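Dehalogenase-like hydrolase (Ralstonia solanacearum, PDB 3UMB) probably catalyses the hydrolytic dehalogenation of small (S)-2-haloalkanoic acids to the corresponding (R)-2-hydroxyalkanoic acids, releasing halide. Local coordinates at residues L98-F101 with P102-P106; R109-E113 with M114-L118. One frame throughout, in Å; residues are numbered along the deposited sequence.

Contact 1 (L98-F101 with P102-P106); sequences LSAF and PENVP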
# COMPACT_ATOMS: atom_id res chain seq x y z
N LEU A 98 2.53 10.98 -21.95
CA LEU A 98 1.98 12.04 -21.11
C LEU A 98 2.73 13.35 -21.29
O LEU A 98 3.81 13.37 -21.84
CB LEU A 98 2.03 11.58 -19.66
CG LEU A 98 0.84 10.66 -19.36
CD1 LEU A 98 1.09 9.62 -18.27
CD2 LEU A 98 -0.33 11.55 -19.04
N SER A 99 2.15 14.45 -20.82
CA SER A 99 2.80 15.75 -20.96
C SER A 99 3.27 16.31 -19.61
O SER A 99 2.78 15.93 -18.54
CB SER A 99 1.94 16.75 -21.79
OG SER A 99 1.00 17.50 -21.04
N ALA A 100 4.25 17.19 -19.71
CA ALA A 100 4.92 17.78 -18.56
C ALA A 100 4.09 18.91 -17.97
O ALA A 100 3.18 19.44 -18.63
CB ALA A 100 6.30 18.32 -18.96
N PHE A 101 4.42 19.26 -16.73
CA PHE A 101 3.95 20.49 -16.15
C PHE A 101 4.81 21.61 -16.78
O PHE A 101 6.03 21.66 -16.59
CB PHE A 101 4.04 20.46 -14.61
CG PHE A 101 3.20 19.35 -13.95
CD1 PHE A 101 1.93 19.62 -13.46
CD2 PHE A 101 3.70 18.07 -13.81
CE1 PHE A 101 1.16 18.61 -12.83
CE2 PHE A 101 2.94 17.07 -13.19
CZ PHE A 101 1.67 17.34 -12.71
N PRO A 102 4.17 22.49 -17.58
CA PRO A 102 4.76 23.57 -18.39
C PRO A 102 5.92 24.34 -17.74
O PRO A 102 6.85 24.80 -18.41
CB PRO A 102 3.56 24.50 -18.62
CG PRO A 102 2.39 23.54 -18.68
CD PRO A 102 2.70 22.46 -17.69
N GLU A 103 5.81 24.50 -16.43
CA GLU A 103 6.86 25.05 -15.58
C GLU A 103 8.17 24.23 -15.53
O GLU A 103 9.24 24.77 -15.28
CB GLU A 103 6.30 25.17 -14.15
CG GLU A 103 5.47 23.93 -13.71
CD GLU A 103 5.50 23.65 -12.22
OE1 GLU A 103 5.91 24.56 -11.46
OE2 GLU A 103 5.11 22.52 -11.81
N ASN A 104 8.08 22.92 -15.75
CA ASN A 104 9.23 22.04 -15.54
C ASN A 104 10.49 22.38 -16.40
O ASN A 104 11.59 22.64 -15.87
CB ASN A 104 8.80 20.57 -15.75
CG ASN A 104 7.90 20.04 -14.61
OD1 ASN A 104 7.81 20.67 -13.57
ND2 ASN A 104 7.27 18.87 -14.80
N VAL A 105 10.30 22.37 -17.72
CA VAL A 105 11.42 22.32 -18.65
C VAL A 105 12.40 23.51 -18.50
O VAL A 105 13.60 23.33 -18.73
CB VAL A 105 10.96 22.12 -20.11
CG1 VAL A 105 12.11 21.58 -20.93
CG2 VAL A 105 9.77 21.16 -20.20
N PRO A 106 11.90 24.72 -18.13
CA PRO A 106 12.83 25.84 -17.85
C PRO A 106 13.61 25.70 -16.56
O PRO A 106 14.82 26.00 -16.51
CB PRO A 106 11.92 27.08 -17.75
CG PRO A 106 10.50 26.58 -17.86
CD PRO A 106 10.52 25.18 -18.36
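Phe101 and Asn104 are the ends of a type I beta turn that leads the chain from the short strand 99-100 into helix 104-112. The turn is closed by its backbone bond, Asn104 N to Phe101 O, short at 2.5 Å and with an angle of 168° at the hydrogen. The Asn104 side chain points back toward Phe101. Its CB lies 3.1 Å from Phe101 O, and CG is almost as near to that oxygen. With CG beside the backbone N (chi1 -71°), the amide runs alongside the Phe101 side chain and points the same way, its plane 59° from that of the ring. At the tip, OD1 stands 3.6 Å from Phe101 O, two acceptors that do not bond, while ND2 reaches Phe101 CB at 3.6 Å and sits at the ring edge, 3.8 Å from CD2; it is hydrogen-bonded to Thr14 O, which ties Asn104 to the loop before strand 16-17. Glu103 OE2 lies 3.6 Å from Phe101 CB and forms a salt bridge with Arg200, whose guanidinium also makes a cation-pi contact with the Phe101 ring. Where the strand runs into the turn, Ala100 O rests 3.2 Å from Pro102 CD.

Contact 2 (R109-E113 with M114-L118); sequences RQLRE and MGLPL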
# COMPACT_ATOMS: atom_id res chain seq x y z
N ARG A 109 16.38 23.68 -16.68
CA ARG A 109 17.50 24.43 -17.26
C ARG A 109 18.22 25.32 -16.26
O ARG A 109 19.44 25.27 -16.20
CB ARG A 109 17.05 25.18 -18.51
CG ARG A 109 16.87 24.21 -19.67
CD ARG A 109 15.87 24.68 -20.73
NE ARG A 109 15.82 23.71 -21.83
CZ ARG A 109 14.97 23.75 -22.86
NH1 ARG A 109 14.06 24.72 -22.95
NH2 ARG A 109 15.04 22.80 -23.80
N GLN A 110 17.50 26.08 -15.43
CA GLN A 110 18.17 26.88 -14.37
C GLN A 110 19.02 26.03 -13.37
O GLN A 110 19.83 26.56 -12.62
CB GLN A 110 17.15 27.73 -13.60
CG GLN A 110 16.78 29.08 -14.29
CD GLN A 110 15.32 29.50 -14.06
OE1 GLN A 110 15.03 30.37 -13.23
NE2 GLN A 110 14.38 28.88 -14.81
N LEU A 111 18.80 24.71 -13.38
CA LEU A 111 19.57 23.72 -12.59
C LEU A 111 20.73 23.13 -13.40
O LEU A 111 21.84 23.05 -12.90
CB LEU A 111 18.67 22.57 -12.10
CG LEU A 111 17.42 22.90 -11.27
CD1 LEU A 111 16.48 21.69 -11.24
CD2 LEU A 111 17.81 23.36 -9.88
N ARG A 112 20.45 22.69 -14.63
CA ARG A 112 21.48 22.22 -15.55
C ARG A 112 22.54 23.30 -15.69
O ARG A 112 23.75 23.01 -15.68
CB ARG A 112 20.91 21.94 -16.95
CG ARG A 112 20.13 20.67 -17.07
CD ARG A 112 20.70 19.81 -18.16
NE ARG A 112 22.00 19.24 -17.76
CZ ARG A 112 22.79 18.51 -18.55
NH1 ARG A 112 23.95 18.04 -18.07
NH2 ARG A 112 22.44 18.24 -19.81
N GLU A 113 22.07 24.55 -15.79
CA GLU A 113 22.96 25.68 -15.99
C GLU A 113 23.75 25.99 -14.71
O GLU A 113 24.92 26.36 -14.80
CB GLU A 113 22.19 26.91 -16.55
CG GLU A 113 21.39 26.69 -17.89
CD GLU A 113 21.56 25.29 -18.57
OE1 GLU A 113 20.54 24.66 -18.98
OE2 GLU A 113 22.73 24.84 -18.71
N MSE A 114 23.15 25.80 -13.53
CA MSE A 114 23.94 25.93 -12.27
C MSE A 114 24.78 24.67 -11.91
O MSE A 114 25.12 24.45 -10.75
CB MSE A 114 23.09 26.42 -11.08
CG MSE A 114 21.79 25.67 -10.85
SE MSE A 114 20.65 26.44 -9.46
CE MSE A 114 21.95 26.54 -7.94
N GLY A 115 25.10 23.88 -12.94
CA GLY A 115 26.16 22.84 -12.89
C GLY A 115 25.73 21.52 -12.27
O GLY A 115 26.56 20.81 -11.64
N LEU A 116 24.44 21.19 -12.44
CA LEU A 116 23.80 20.07 -11.74
C LEU A 116 23.40 18.96 -12.69
O LEU A 116 22.61 19.17 -13.61
CB LEU A 116 22.63 20.54 -10.86
CG LEU A 116 23.03 21.24 -9.55
CD1 LEU A 116 21.80 21.69 -8.78
CD2 LEU A 116 23.97 20.42 -8.63
N PRO A 117 24.02 17.78 -12.52
CA PRO A 117 23.54 16.59 -13.24
C PRO A 117 22.10 16.22 -12.79
O PRO A 117 21.73 16.49 -11.66
CB PRO A 117 24.54 15.49 -12.88
CG PRO A 117 25.38 16.04 -11.70
CD PRO A 117 25.13 17.50 -11.58
N LEU A 118 21.32 15.66 -13.70
CA LEU A 118 19.90 15.44 -13.46
C LEU A 118 19.59 14.02 -13.81
O LEU A 118 20.11 13.51 -14.81
CB LEU A 118 19.02 16.37 -14.31
CG LEU A 118 19.17 17.89 -14.11
CD1 LEU A 118 18.06 18.64 -14.88
CD2 LEU A 118 19.23 18.31 -12.63
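A Schellman motif ends helix 104-112, and its two backbone bonds join the last helical residues to the chain that turns away from them. Gly115 N donates to Arg112 O at 3.2 Å, closing a type I turn; the donor stands above the carbonyl plane, 64° out of it. The outer bond, from Leu116 N to Leu111 O, is weak, with an angle of 135° at the hydrogen. Gly115 is the C-prime residue, and its positive phi of 82°, a value that favours glycine, reverses the chain. Leu116 then brings its CB to 3.3 Å from Leu111 O. In this HAD-family Rossmann-like fold the chain now returns from the helix to strand 118-122 of the parallel sheet. Apolar side chains pack against the turn: Leu111 CD2 meets the selenium of Met114, a selenomethionine, at 4.2 Å, and Leu111 CB meets Leu118 CD2 at 4.3 Å. Leu111 also touches Leu223 and Val226 of helix 219-227, whereas Leu116 and Leu118 lean on Val7 of strand 6-9. Leu118 also meets the aliphatic part of Arg112, with Arg112 CG 3.6 Å from Leu118 CD1. Beyond CG the Arg112 chain bends at chi2 and chi3; NH1 makes a long, weak ion pair with Asp143, but the buried NE has no polar partner in the model, and Leu116 O lies near the guanidinium plane at its edge, 4.2 Å from NE.

In the fold
Helix 104-112 illustrates how the two ends of one helix are built differently. Contact 1 makes its entrance and contact 2 its exit, with their centres about 16 Å apart and no touch between them beyond their shared chain. The entrance is a surface contact, rich in polar groups: an amide and a carboxylate there find partners in neighbouring loops. The exit is partly buried and more apolar, leucines touching helix 219-227 on the one hand and strand 6-9 on the other, while exposed residues occupy the turn itself. Both use a type I turn, but contact 1 includes a weakly bonded strand of a two-stranded antiparallel sheet, whereas contact 2 feeds the central parallel sheet. Both lie away from the magnesium sites.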